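Local coordinates for protein 5-cytosine DNA methyltransferase (Entamoeba histolytica, PDB 3QV2) that probably transfers a methyl group from S-adenosyl-L-methionine to the C5 carbon of cytosine in tRNA or DNA, and is seen here with S-adenosyl-L-homocysteine bound, at residues I67-I72 with L116-N121; N91-K96 with D102-S107; P132-S137 with K141-I146; K155-S160 with A315-Y320. All blocks are in the same frame, centred on the assembly; numbering follows the deposited sequence.

Interaction 1. Residues I67-I72 with L116-N121; sequences ISIKQI and LPYLIN
Ile-69 meets Tyr-118 and Leu-119 with its two arms, and the contact is wholly apolar. The short arm of the isoleucine goes to the leucine: CG2 of Ile-69 lies 3.8 Å from CD2 of Leu-119. The long arm goes to the tyrosine, where CD1 of Ile-69 rests 4.0 Å from CB of Tyr-118. A first torsion of -50° turns CG1 of Ile-69 to the side of its own backbone N, and this spreads the two arms over neighbouring residues of the loop. Both pairs of side chains run at a slant to each other.

Tyr-118 takes part through the root of its side chain. Its ring stands obliquely to the isoleucine methyl and carries the hydroxyl away from the helix. CB of Pro-117 lies over one face of that ring, near the rim. Leu-119 behaves in the reverse way. Its CB does not point straight at the helix, but the chain beyond it leads CD2 inward. There CD2 sits in the notch between two residues one turn apart, with CG2 of Ile-72 at 4.4 Å on the far side of the notch.

The helix carrying the two isoleucines begins with an N-cap. OG of Ser-68 accepts from N of Gln-71 at 3.2 Å, with an N-H...O angle of 162°. A polar tie lies just beyond, from N of Ile-120 to OE1 of Glu-73. Ile-69 and Ile-72 also pack on Ile-115 of helix 106-115, and Leu-119 rests on Trp-80 of strand 79-82. The contact thus joins helix 69-74 to the loop between helix 106-115 and strand 125-130.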
loop_
_atom_site.group_PDB
_atom_site.type_symbol
_atom_site.label_atom_id
_atom_site.label_comp_id
_atom_site.label_asym_id
_atom_site.label_seq_id
_atom_site.Cartn_x
_atom_site.Cartn_y
_atom_site.Cartn_z
ATOM N N ILE A 67 -2.010 -10.362 20.719
ATOM C CA ILE A 67 -1.371 -11.617 20.328
ATOM C C ILE A 67 -0.130 -11.897 21.180
ATOM O O ILE A 67 0.692 -11.009 21.414
ATOM C CB ILE A 67 -1.009 -11.647 18.828
ATOM C CG1 ILE A 67 -0.525 -13.044 18.426
ATOM C CG2 ILE A 67 0.037 -10.593 18.508
ATOM C CD1 ILE A 67 -0.326 -13.225 16.937
ATOM N N SER A 68 -0.005 -13.134 21.650
ATOM C CA SER A 68 1.070 -13.500 22.566
ATOM C C SER A 68 2.401 -13.682 21.848
ATOM O O SER A 68 2.439 -13.946 20.647
ATOM C CB SER A 68 0.714 -14.778 23.328
ATOM O OG SER A 68 0.723 -15.906 22.466
ATOM N N ILE A 69 3.492 -13.539 22.595
ATOM C CA ILE A 69 4.825 -13.765 22.055
ATOM C C ILE A 69 4.940 -15.204 21.568
ATOM O O ILE A 69 5.444 -15.466 20.477
ATOM C CB ILE A 69 5.911 -13.521 23.116
ATOM C CG1 ILE A 69 5.706 -12.167 23.799
ATOM C CG2 ILE A 69 7.295 -13.609 22.491
ATOM C CD1 ILE A 69 6.672 -11.900 24.932
ATOM N N LYS A 70 4.459 -16.129 22.394
ATOM C CA LYS A 70 4.525 -17.557 22.103
ATOM C C LYS A 70 3.964 -17.896 20.724
ATOM O O LYS A 70 4.594 -18.618 19.952
ATOM C CB LYS A 70 3.770 -18.345 23.177
ATOM C CG LYS A 70 3.822 -19.855 23.003
ATOM C CD LYS A 70 4.907 -20.477 23.867
ATOM C CE LYS A 70 4.796 -21.993 23.877
ATOM N NZ LYS A 70 5.709 -22.613 24.877
ATOM N N GLN A 71 2.776 -17.379 20.423
ATOM C CA GLN A 71 2.136 -17.656 19.142
ATOM C C GLN A 71 2.965 -17.120 17.981
ATOM O O GLN A 71 3.116 -17.784 16.956
ATOM C CB GLN A 71 0.722 -17.075 19.101
ATOM C CG GLN A 71 0.006 -17.306 17.780
ATOM C CD GLN A 71 -1.447 -16.878 17.813
ATOM O OE1 GLN A 71 -2.115 -16.825 16.780
ATOM N NE2 GLN A 71 -1.947 -16.571 19.004
ATOM N N ILE A 72 3.506 -15.918 18.147
ATOM C CA ILE A 72 4.351 -15.320 17.121
ATOM C C ILE A 72 5.634 -16.124 16.913
ATOM O O ILE A 72 6.039 -16.383 15.781
ATOM C CB ILE A 72 4.709 -13.863 17.462
ATOM C CG1 ILE A 72 3.529 -12.937 17.150
ATOM C CG2 ILE A 72 5.939 -13.421 16.686
ATOM C CD1 ILE A 72 3.753 -11.506 17.572
ATOM N N LEU A 116 8.862 -7.889 20.116
ATOM C CA LEU A 116 10.212 -7.835 19.554
ATOM C C LEU A 116 11.350 -7.954 20.575
ATOM O O LEU A 116 12.272 -8.743 20.380
ATOM C CB LEU A 116 10.384 -6.572 18.698
ATOM C CG LEU A 116 11.674 -6.436 17.886
ATOM C CD1 LEU A 116 11.415 -5.697 16.585
ATOM C CD2 LEU A 116 12.759 -5.740 18.694
ATOM N N PRO A 117 11.294 -7.168 21.663
ATOM C CA PRO A 117 12.410 -7.148 22.615
ATOM C C PRO A 117 12.592 -8.456 23.380
ATOM O O PRO A 117 13.588 -8.599 24.090
ATOM C CB PRO A 117 12.014 -6.036 23.597
ATOM C CG PRO A 117 10.993 -5.219 22.871
ATOM C CD PRO A 117 10.248 -6.199 22.030
ATOM N N TYR A 118 11.658 -9.393 23.242
ATOM C CA TYR A 118 11.700 -10.615 24.040
ATOM C C TYR A 118 11.872 -11.891 23.217
ATOM O O TYR A 118 12.066 -12.970 23.773
ATOM C CB TYR A 118 10.463 -10.710 24.942
ATOM C CG TYR A 118 10.332 -9.545 25.897
ATOM C CD1 TYR A 118 11.072 -9.499 27.071
ATOM C CD2 TYR A 118 9.475 -8.489 25.622
ATOM C CE1 TYR A 118 10.959 -8.433 27.946
ATOM C CE2 TYR A 118 9.354 -7.421 26.489
ATOM C CZ TYR A 118 10.098 -7.398 27.649
ATOM O OH TYR A 118 9.983 -6.337 28.518
ATOM N N LEU A 119 11.809 -11.766 21.895
ATOM C CA LEU A 119 12.023 -12.912 21.017
ATOM C C LEU A 119 13.436 -13.460 21.175
ATOM O O LEU A 119 14.391 -12.698 21.321
ATOM C CB LEU A 119 11.797 -12.521 19.554
ATOM C CG LEU A 119 10.381 -12.100 19.153
ATOM C CD1 LEU A 119 10.364 -11.595 17.720
ATOM C CD2 LEU A 119 9.415 -13.255 19.328
ATOM N N ILE A 120 13.562 -14.783 21.152
ATOM C CA ILE A 120 14.874 -15.415 21.139
ATOM C C ILE A 120 15.584 -15.026 19.852
ATOM O O ILE A 120 16.767 -14.689 19.855
ATOM C CB ILE A 120 14.770 -16.949 21.207
ATOM C CG1 ILE A 120 14.179 -17.387 22.548
ATOM C CG2 ILE A 120 16.137 -17.581 21.000
ATOM C CD1 ILE A 120 15.021 -16.992 23.740
ATOM N N ASN A 121 14.840 -15.068 18.751
ATOM C CA ASN A 121 15.366 -14.681 17.452
ATOM C C ASN A 121 14.593 -13.512 16.851
ATOM O O ASN A 121 13.535 -13.701 16.253
ATOM C CB ASN A 121 15.340 -15.871 16.490
ATOM C CG ASN A 121 16.201 -17.023 16.967
ATOM O OD1 ASN A 121 15.719 -18.142 17.146
ATOM N ND2 ASN A 121 17.485 -16.755 17.178
#

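Interaction 2. Residues N91-K96 with D102-S107; sequences NSIMSK and DPRAKS
Ile-93 reaches Asp-102 from a short helix in which one carbonyl oxygen, O of Asn-91, is gripped twice by Ser-95. OG of Ser-95 donates to it at 2.7 Å, tilted 19° from the carbonyl plane, and N of Ser-95 donates at 2.9 Å. The helix lies just after the Pro-Pro-Cys motif that holds Cys-86, the predicted active-site residue of this C5-cytosine methyltransferase. Lys-96 folds back over the same turn: its NZ donates to O of Ser-92 at 3.0 Å, from above the carbonyl plane.

Across the gap the touch is slight. The side chain of Asp-102 stands at about a right angle to that of Ile-93. A salt bridge within the second segment holds the carboxylate. NH1 of Arg-104 donates to OD1 of Asp-102 at 3.0 Å, with an N-H...O angle of 140°. It comes to the syn lone pair, and the oxygen lies close to the guanidinium plane. The bridge would probably favour a charged carboxylate.

Arg-104 also touches Gln-87, and Ser-107, three residues on, touches the bound S-adenosyl-L-homocysteine. The contact therefore borders the cofactor pocket. The touch across the segments is one methyl set against the salt bridge: CD1 of Ile-93 lies 3.9 Å from OD1 of Asp-102 and 4.2 Å from NH1 of Arg-104.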
loop_
_atom_site.group_PDB
_atom_site.type_symbol
_atom_site.label_atom_id
_atom_site.label_comp_id
_atom_site.label_asym_id
_atom_site.label_seq_id
_atom_site.Cartn_x
_atom_site.Cartn_y
_atom_site.Cartn_z
ATOM N N ASN A 91 -2.276 15.477 11.208
ATOM C CA ASN A 91 -1.855 16.619 12.018
ATOM C C ASN A 91 -2.816 16.937 13.161
ATOM O O ASN A 91 -2.395 17.386 14.226
ATOM C CB ASN A 91 -1.637 17.854 11.139
ATOM C CG ASN A 91 -0.377 17.757 10.299
ATOM O OD1 ASN A 91 0.675 17.338 10.782
ATOM N ND2 ASN A 91 -0.479 18.141 9.032
ATOM N N SER A 92 -4.104 16.700 12.941
ATOM C CA SER A 92 -5.106 16.950 13.968
ATOM C C SER A 92 -4.839 16.110 15.214
ATOM O O SER A 92 -4.740 16.635 16.323
ATOM C CB SER A 92 -6.507 16.657 13.431
ATOM O OG SER A 92 -7.492 16.868 14.431
ATOM N N ILE A 93 -4.724 14.801 15.015
ATOM C CA ILE A 93 -4.498 13.861 16.107
ATOM C C ILE A 93 -3.097 13.994 16.694
ATOM O O ILE A 93 -2.916 13.921 17.908
ATOM C CB ILE A 93 -4.701 12.407 15.637
ATOM C CG1 ILE A 93 -6.161 12.172 15.249
ATOM C CG2 ILE A 93 -4.271 11.427 16.718
ATOM C CD1 ILE A 93 -6.431 10.793 14.690
ATOM N N MET A 94 -2.111 14.191 15.826
ATOM C CA MET A 94 -0.716 14.233 16.252
ATOM C C MET A 94 -0.339 15.521 16.982
ATOM O O MET A 94 0.484 15.499 17.897
ATOM C CB MET A 94 0.220 13.990 15.065
ATOM C CG MET A 94 0.264 12.540 14.604
ATOM S SD MET A 94 1.217 12.305 13.090
ATOM C CE MET A 94 2.754 13.117 13.521
ATOM N N SER A 95 -0.933 16.641 16.580
ATOM C CA SER A 95 -0.644 17.917 17.233
ATOM C C SER A 95 -1.265 17.965 18.626
ATOM O O SER A 95 -0.935 18.831 19.436
ATOM C CB SER A 95 -1.150 19.090 16.388
ATOM O OG SER A 95 -2.567 19.115 16.338
ATOM N N LYS A 96 -2.168 17.027 18.891
ATOM C CA LYS A 96 -2.828 16.930 20.187
ATOM C C LYS A 96 -2.216 15.808 21.013
ATOM O O LYS A 96 -2.666 15.524 22.124
ATOM C CB LYS A 96 -4.325 16.689 20.016
ATOM C CG LYS A 96 -5.049 17.812 19.300
ATOM C CD LYS A 96 -6.535 17.527 19.195
ATOM C CE LYS A 96 -7.253 18.617 18.419
ATOM N NZ LYS A 96 -6.742 18.745 17.024
ATOM N N ASP A 102 -4.122 6.459 20.566
ATOM C CA ASP A 102 -5.149 6.040 19.618
ATOM C C ASP A 102 -5.244 4.517 19.565
ATOM O O ASP A 102 -4.245 3.836 19.343
ATOM C CB ASP A 102 -4.849 6.608 18.229
ATOM C CG ASP A 102 -6.005 6.436 17.265
ATOM O OD1 ASP A 102 -6.308 7.394 16.523
ATOM O OD2 ASP A 102 -6.609 5.345 17.245
ATOM N N PRO A 103 -6.456 3.980 19.768
ATOM C CA PRO A 103 -6.688 2.531 19.809
ATOM C C PRO A 103 -6.254 1.805 18.534
ATOM O O PRO A 103 -5.924 0.622 18.597
ATOM C CB PRO A 103 -8.207 2.419 20.005
ATOM C CG PRO A 103 -8.758 3.760 19.637
ATOM C CD PRO A 103 -7.693 4.744 19.995
ATOM N N ARG A 104 -6.246 2.502 17.401
ATOM C CA ARG A 104 -5.859 1.885 16.134
ATOM C C ARG A 104 -4.347 1.719 16.018
ATOM O O ARG A 104 -3.854 1.069 15.097
ATOM C CB ARG A 104 -6.389 2.689 14.947
ATOM C CG ARG A 104 -7.894 2.894 14.955
ATOM C CD ARG A 104 -8.236 4.361 15.129
ATOM N NE ARG A 104 -8.926 4.905 13.966
ATOM C CZ ARG A 104 -9.035 6.202 13.698
ATOM N NH1 ARG A 104 -8.486 7.102 14.503
ATOM N NH2 ARG A 104 -9.687 6.601 12.615
ATOM N N ALA A 105 -3.614 2.315 16.953
ATOM C CA ALA A 105 -2.162 2.192 16.979
ATOM C C ALA A 105 -1.734 1.143 17.997
ATOM O O ALA A 105 -0.559 0.787 18.084
ATOM C CB ALA A 105 -1.524 3.533 17.298
ATOM N N LYS A 106 -2.703 0.651 18.763
ATOM C CA LYS A 106 -2.441 -0.300 19.838
ATOM C C LYS A 106 -1.740 -1.564 19.345
ATOM O O LYS A 106 -0.874 -2.111 20.031
ATOM C CB LYS A 106 -3.747 -0.663 20.550
ATOM C CG LYS A 106 -3.565 -1.457 21.832
ATOM C CD LYS A 106 -4.877 -1.588 22.590
ATOM C CE LYS A 106 -4.686 -2.305 23.916
ATOM N NZ LYS A 106 -4.210 -3.703 23.730
ATOM N N SER A 107 -2.110 -2.023 18.155
ATOM C CA SER A 107 -1.542 -3.250 17.603
ATOM C C SER A 107 -0.060 -3.115 17.250
ATOM O O SER A 107 0.736 -4.003 17.551
ATOM C CB SER A 107 -2.344 -3.714 16.383
ATOM O OG SER A 107 -2.528 -2.656 15.458
#

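Interaction 3. Residues P132-S137 with K141-I146; sequences PLFKES and KEIYNI
Phe-134 and Ile-143 meet where Ser-137 forms the N-cap of helix 138-149. Here the chain leaves strand 125-130 of the Rossmann-like sheet and enters the helix that follows it.

The phenylalanine can be followed outward. Its CG is anti to the backbone N (chi1 -177°), which sends the ring alongside the helix start. At CD1 the ring meets its own segment: that carbon is 3.6 Å from OG of Ser-137. CE1 is still near the same hydroxyl, with OG of Ser-137 at 3.9 Å. CZ, the tip, crosses to the helix and lies 4.2 Å from CD1 of Ile-143. The methyl sits at the ring edge, near its plane. Other aromatic residues close in around the ring. Tyr-89 meets it edge-to-face, and Phe-140 meets it with the planes at about 45°. Ile-143 in turn packs on Val-108 and Tyr-112 of helix 106-115.

Ser-137 joins the two segments in polar terms. Its OG links the turn before it to the helix start after it. It donates to O of Phe-134 at 2.7 Å, in the carbonyl plane and on a lone pair, and it caps N of Phe-140. O of Phe-134 also accepts from N of Ser-137, so one oxygen holds two donors and the turn before the helix is fixed.

The first regular helix bond completes the join. N of Lys-141 donates to O of Ser-137 at 3.1 Å with an N-H...O angle of 157°, and CB of Lys-141 lies 3.5 Å from the same oxygen.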
loop_
_atom_site.group_PDB
_atom_site.type_symbol
_atom_site.label_atom_id
_atom_site.label_comp_id
_atom_site.label_asym_id
_atom_site.label_seq_id
_atom_site.Cartn_x
_atom_site.Cartn_y
_atom_site.Cartn_z
ATOM N N PRO A 132 3.237 9.581 5.158
ATOM C CA PRO A 132 4.353 10.472 5.489
ATOM C C PRO A 132 4.361 10.935 6.947
ATOM O O PRO A 132 5.412 10.902 7.588
ATOM C CB PRO A 132 4.125 11.664 4.557
ATOM C CG PRO A 132 3.481 11.057 3.359
ATOM C CD PRO A 132 2.602 9.950 3.880
ATOM N N LEU A 133 3.208 11.351 7.462
ATOM C CA LEU A 133 3.126 11.887 8.820
ATOM C C LEU A 133 3.505 10.874 9.899
ATOM O O LEU A 133 3.810 11.250 11.030
ATOM C CB LEU A 133 1.733 12.461 9.097
ATOM C CG LEU A 133 1.444 13.823 8.460
ATOM C CD1 LEU A 133 0.009 14.253 8.723
ATOM C CD2 LEU A 133 2.424 14.859 8.984
ATOM N N PHE A 134 3.481 9.593 9.548
ATOM C CA PHE A 134 3.876 8.545 10.484
ATOM C C PHE A 134 5.310 8.774 10.946
ATOM O O PHE A 134 5.656 8.508 12.096
ATOM C CB PHE A 134 3.745 7.170 9.829
ATOM C CG PHE A 134 4.058 6.024 10.748
ATOM C CD1 PHE A 134 3.245 5.748 11.834
ATOM C CD2 PHE A 134 5.156 5.212 10.516
ATOM C CE1 PHE A 134 3.526 4.690 12.678
ATOM C CE2 PHE A 134 5.442 4.152 11.356
ATOM C CZ PHE A 134 4.626 3.890 12.437
ATOM N N LYS A 135 6.136 9.279 10.035
ATOM C CA LYS A 135 7.535 9.565 10.325
ATOM C C LYS A 135 7.695 10.516 11.511
ATOM O O LYS A 135 8.684 10.450 12.240
ATOM C CB LYS A 135 8.219 10.150 9.087
ATOM C CG LYS A 135 9.646 10.623 9.316
ATOM C CD LYS A 135 10.235 11.221 8.048
ATOM C CE LYS A 135 11.626 11.777 8.297
ATOM N NZ LYS A 135 12.554 10.730 8.806
ATOM N N GLU A 136 6.716 11.394 11.702
ATOM C CA GLU A 136 6.783 12.391 12.769
ATOM C C GLU A 136 5.936 12.025 13.987
ATOM O O GLU A 136 5.872 12.787 14.953
ATOM C CB GLU A 136 6.358 13.767 12.244
ATOM C CG GLU A 136 7.484 14.787 12.182
ATOM C CD GLU A 136 8.474 14.497 11.074
ATOM O OE1 GLU A 136 8.036 14.276 9.924
ATOM O OE2 GLU A 136 9.692 14.487 11.350
ATOM N N SER A 137 5.288 10.865 13.941
ATOM C CA SER A 137 4.396 10.450 15.019
ATOM C C SER A 137 5.155 10.053 16.279
ATOM O O SER A 137 6.310 9.630 16.214
ATOM C CB SER A 137 3.504 9.289 14.568
ATOM O OG SER A 137 4.268 8.120 14.328
ATOM N N LYS A 141 8.310 7.356 16.743
ATOM C CA LYS A 141 9.428 7.831 17.549
ATOM C C LYS A 141 9.819 6.761 18.559
ATOM O O LYS A 141 10.999 6.494 18.779
ATOM C CB LYS A 141 9.066 9.128 18.275
ATOM C CG LYS A 141 10.144 9.607 19.235
ATOM C CD LYS A 141 9.685 10.815 20.032
ATOM C CE LYS A 141 10.702 11.197 21.098
ATOM N NZ LYS A 141 12.010 11.603 20.511
ATOM N N GLU A 142 8.809 6.143 19.164
ATOM C CA GLU A 142 9.027 5.087 20.145
ATOM C C GLU A 142 9.495 3.801 19.470
ATOM O O GLU A 142 10.412 3.137 19.954
ATOM C CB GLU A 142 7.749 4.837 20.947
ATOM C CG GLU A 142 7.904 3.848 22.089
ATOM C CD GLU A 142 6.642 3.724 22.920
ATOM O OE1 GLU A 142 5.709 4.528 22.711
ATOM O OE2 GLU A 142 6.583 2.825 23.784
ATOM N N ILE A 143 8.862 3.454 18.354
ATOM C CA ILE A 143 9.256 2.275 17.590
ATOM C C ILE A 143 10.713 2.382 17.144
ATOM O O ILE A 143 11.460 1.404 17.189
ATOM C CB ILE A 143 8.348 2.063 16.361
ATOM C CG1 ILE A 143 6.948 1.627 16.800
ATOM C CG2 ILE A 143 8.953 1.035 15.421
ATOM C CD1 ILE A 143 5.969 1.468 15.657
ATOM N N TYR A 144 11.112 3.579 16.724
ATOM C CA TYR A 144 12.486 3.832 16.306
ATOM C C TYR A 144 13.451 3.569 17.456
ATOM O O TYR A 144 14.449 2.869 17.291
ATOM C CB TYR A 144 12.639 5.268 15.801
ATOM C CG TYR A 144 14.024 5.598 15.286
ATOM C CD1 TYR A 144 14.354 5.402 13.951
ATOM C CD2 TYR A 144 14.999 6.107 16.133
ATOM C CE1 TYR A 144 15.617 5.701 13.475
ATOM C CE2 TYR A 144 16.264 6.409 15.667
ATOM C CZ TYR A 144 16.568 6.205 14.337
ATOM O OH TYR A 144 17.826 6.502 13.864
ATOM N N ASN A 145 13.145 4.132 18.621
ATOM C CA ASN A 145 13.961 3.918 19.811
ATOM C C ASN A 145 14.075 2.440 20.170
ATOM O O ASN A 145 15.164 1.949 20.463
ATOM C CB ASN A 145 13.405 4.709 20.999
ATOM C CG ASN A 145 13.654 6.200 20.878
ATOM O OD1 ASN A 145 14.692 6.630 20.374
ATOM N ND2 ASN A 145 12.700 6.999 21.341
ATOM N N ILE A 146 12.947 1.736 20.147
ATOM C CA ILE A 146 12.935 0.310 20.449
ATOM C C ILE A 146 13.840 -0.456 19.488
ATOM O O ILE A 146 14.674 -1.256 19.911
ATOM C CB ILE A 146 11.513 -0.274 20.385
ATOM C CG1 ILE A 146 10.646 0.299 21.508
ATOM C CG2 ILE A 146 11.556 -1.789 20.475
ATOM C CD1 ILE A 146 9.222 -0.208 21.499
#

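Interaction 4. Residues K155-S160 with A315-Y320; sequences KDIICS and AQLMEY
Lys-155 opens the strand side of this contact by bringing its CD and CE up to the hydroxyl of Tyr-320. The two side chains cross at about a right angle. CD of Lys-155 comes to the edge of the tyrosine ring, in its plane, and is only 3.0 Å from OH of Tyr-320. CE of Lys-155 follows at 3.3 Å from the same oxygen, so the packing is tight here. The hydroxyl has its polar partner in O of Asn-184, and the ring stacks with Phe-182. A first torsion of 177° swings the ring of Tyr-320 to the side opposite its own N, which lets it reach out from the helix to the strand.

Asp-156 belongs to the other side of the strand, where OD2 makes a salt bridge with Lys-135 and a hydrogen bond with Tyr-173. Ile-157 points back to the helix. Its CG2 occupies the place between backbone N and carbonyl carbon, and lies over the forked end of Leu-317: CD1 of Leu-317 is 3.9 Å away and CD2 is 4.1 Å away. Ile-158 turns away again, onto Tyr-173. Cys-159 returns to the helix more loosely, with SG 4.4 Å from CD1 of Leu-317. Odd-numbered residues thus supply the strand's half of the interface.

The axes of 155-159 and 315-320 run nearly antiparallel, at 164°, and approach to 11.1 Å. Leu-317 also reaches Phe-127 and Tyr-174 on inner strands. This is the helix-on-sheet layer of the Rossmann-like class I methyltransferase fold, with helix 311-321 covering one face of the sheet at its edge strand 153-159.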
loop_
_atom_site.group_PDB
_atom_site.type_symbol
_atom_site.label_atom_id
_atom_site.label_comp_id
_atom_site.label_asym_id
_atom_site.label_seq_id
_atom_site.Cartn_x
_atom_site.Cartn_y
_atom_site.Cartn_z
ATOM N N LYS A 155 17.002 2.487 7.858
ATOM C CA LYS A 155 16.963 3.454 6.772
ATOM C C LYS A 155 15.523 3.688 6.337
ATOM O O LYS A 155 14.749 2.745 6.176
ATOM C CB LYS A 155 17.809 2.992 5.586
ATOM C CG LYS A 155 19.303 3.063 5.839
ATOM C CD LYS A 155 20.042 3.577 4.617
ATOM C CE LYS A 155 21.528 3.733 4.899
ATOM N NZ LYS A 155 21.784 4.665 6.033
ATOM N N ASP A 156 15.167 4.953 6.152
ATOM C CA ASP A 156 13.803 5.317 5.795
ATOM C C ASP A 156 13.767 6.254 4.591
ATOM O O ASP A 156 14.757 6.915 4.278
ATOM C CB ASP A 156 13.098 5.959 6.990
ATOM C CG ASP A 156 13.823 7.189 7.502
ATOM O OD1 ASP A 156 15.003 7.378 7.139
ATOM O OD2 ASP A 156 13.218 7.964 8.271
ATOM N N ILE A 157 12.623 6.305 3.918
ATOM C CA ILE A 157 12.475 7.161 2.748
ATOM C C ILE A 157 11.018 7.526 2.494
ATOM O O ILE A 157 10.120 6.702 2.665
ATOM C CB ILE A 157 13.053 6.494 1.480
ATOM C CG1 ILE A 157 13.018 7.469 0.300
ATOM C CG2 ILE A 157 12.287 5.222 1.147
ATOM C CD1 ILE A 157 13.561 6.891 -0.990
ATOM N N ILE A 158 10.796 8.774 2.098
ATOM C CA ILE A 158 9.489 9.218 1.640
ATOM C C ILE A 158 9.554 9.409 0.131
ATOM O O ILE A 158 10.293 10.264 -0.359
ATOM C CB ILE A 158 9.081 10.548 2.298
ATOM C CG1 ILE A 158 8.903 10.366 3.805
ATOM C CG2 ILE A 158 7.803 11.081 1.672
ATOM C CD1 ILE A 158 8.454 11.622 4.523
ATOM N N CYS A 159 8.794 8.608 -0.608
ATOM C CA CYS A 159 8.825 8.682 -2.064
ATOM C C CYS A 159 7.484 8.317 -2.689
ATOM O O CYS A 159 6.584 7.823 -2.011
ATOM C CB CYS A 159 9.930 7.782 -2.623
ATOM S SG CYS A 159 9.695 6.023 -2.293
ATOM N N SER A 160 7.365 8.561 -3.991
ATOM C CA SER A 160 6.127 8.313 -4.720
ATOM C C SER A 160 6.413 7.480 -5.967
ATOM O O SER A 160 7.524 7.513 -6.496
ATOM C CB SER A 160 5.472 9.642 -5.108
ATOM O OG SER A 160 4.262 9.440 -5.815
ATOM N N ALA A 315 8.791 -2.978 -4.067
ATOM C CA ALA A 315 9.654 -3.996 -4.655
ATOM C C ALA A 315 11.103 -3.527 -4.674
ATOM O O ALA A 315 12.011 -4.272 -4.310
ATOM C CB ALA A 315 9.190 -4.346 -6.059
ATOM N N GLN A 316 11.313 -2.284 -5.096
ATOM C CA GLN A 316 12.659 -1.727 -5.165
ATOM C C GLN A 316 13.265 -1.522 -3.780
ATOM O O GLN A 316 14.455 -1.761 -3.576
ATOM C CB GLN A 316 12.664 -0.408 -5.942
ATOM C CG GLN A 316 12.330 -0.557 -7.415
ATOM C CD GLN A 316 12.743 0.653 -8.229
ATOM O OE1 GLN A 316 13.586 1.442 -7.803
ATOM N NE2 GLN A 316 12.151 0.804 -9.408
ATOM N N LEU A 317 12.445 -1.081 -2.833
ATOM C CA LEU A 317 12.921 -0.816 -1.479
ATOM C C LEU A 317 13.250 -2.105 -0.731
ATOM O O LEU A 317 14.173 -2.142 0.081
ATOM C CB LEU A 317 11.894 0.011 -0.702
ATOM C CG LEU A 317 11.565 1.368 -1.329
ATOM C CD1 LEU A 317 10.563 2.122 -0.478
ATOM C CD2 LEU A 317 12.834 2.187 -1.520
ATOM N N MET A 318 12.490 -3.160 -1.005
ATOM C CA MET A 318 12.749 -4.457 -0.394
ATOM C C MET A 318 14.061 -5.041 -0.906
ATOM O O MET A 318 14.829 -5.626 -0.143
ATOM C CB MET A 318 11.598 -5.426 -0.661
ATOM C CG MET A 318 10.344 -5.147 0.154
ATOM S SD MET A 318 9.079 -6.405 -0.099
ATOM C CE MET A 318 7.882 -5.949 1.154
ATOM N N GLU A 319 14.310 -4.878 -2.201
ATOM C CA GLU A 319 15.556 -5.334 -2.801
ATOM C C GLU A 319 16.744 -4.692 -2.091
ATOM O O GLU A 319 17.804 -5.304 -1.951
ATOM C CB GLU A 319 15.582 -5.009 -4.295
ATOM C CG GLU A 319 14.553 -5.780 -5.109
ATOM C CD GLU A 319 14.354 -5.207 -6.499
ATOM O OE1 GLU A 319 15.001 -4.190 -6.825
ATOM O OE2 GLU A 319 13.547 -5.775 -7.264
ATOM N N TYR A 320 16.552 -3.459 -1.635
ATOM C CA TYR A 320 17.571 -2.763 -0.862
ATOM C C TYR A 320 17.675 -3.355 0.540
ATOM O O TYR A 320 18.763 -3.703 0.999
ATOM C CB TYR A 320 17.251 -1.270 -0.785
ATOM C CG TYR A 320 18.220 -0.470 0.055
ATOM C CD1 TYR A 320 19.527 -0.263 -0.366
ATOM C CD2 TYR A 320 17.824 0.088 1.263
ATOM C CE1 TYR A 320 20.415 0.470 0.397
ATOM C CE2 TYR A 320 18.705 0.825 2.031
ATOM C CZ TYR A 320 19.998 1.013 1.593
ATOM O OH TYR A 320 20.878 1.747 2.357
#

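How the interactions relate
Interactions 2 and 3 are the closest pair, with centres about 12 Å apart. CE of Met-94 joins them, lying 3.3 Å from O of Leu-133. Interaction 3 touches two further contacts. CG2 of Ile-146 meets CG of Pro-117 in interaction 1 at 4.2 Å, and NZ of Lys-135 makes a 2.9 Å salt bridge with OD2 of Asp-156 in interaction 4. Interaction 2 is nearest the cofactor site: Ser-107 touches S-adenosyl-L-homocysteine, and the side chain of Arg-104 is about 6 Å from it. The side chain of Phe-134 is about 7 Å from that of Cys-86, the predicted active-site residue. Interaction 4 lies away from the annotated sites; the side chain of Leu-317 is about 13 Å from the ligand.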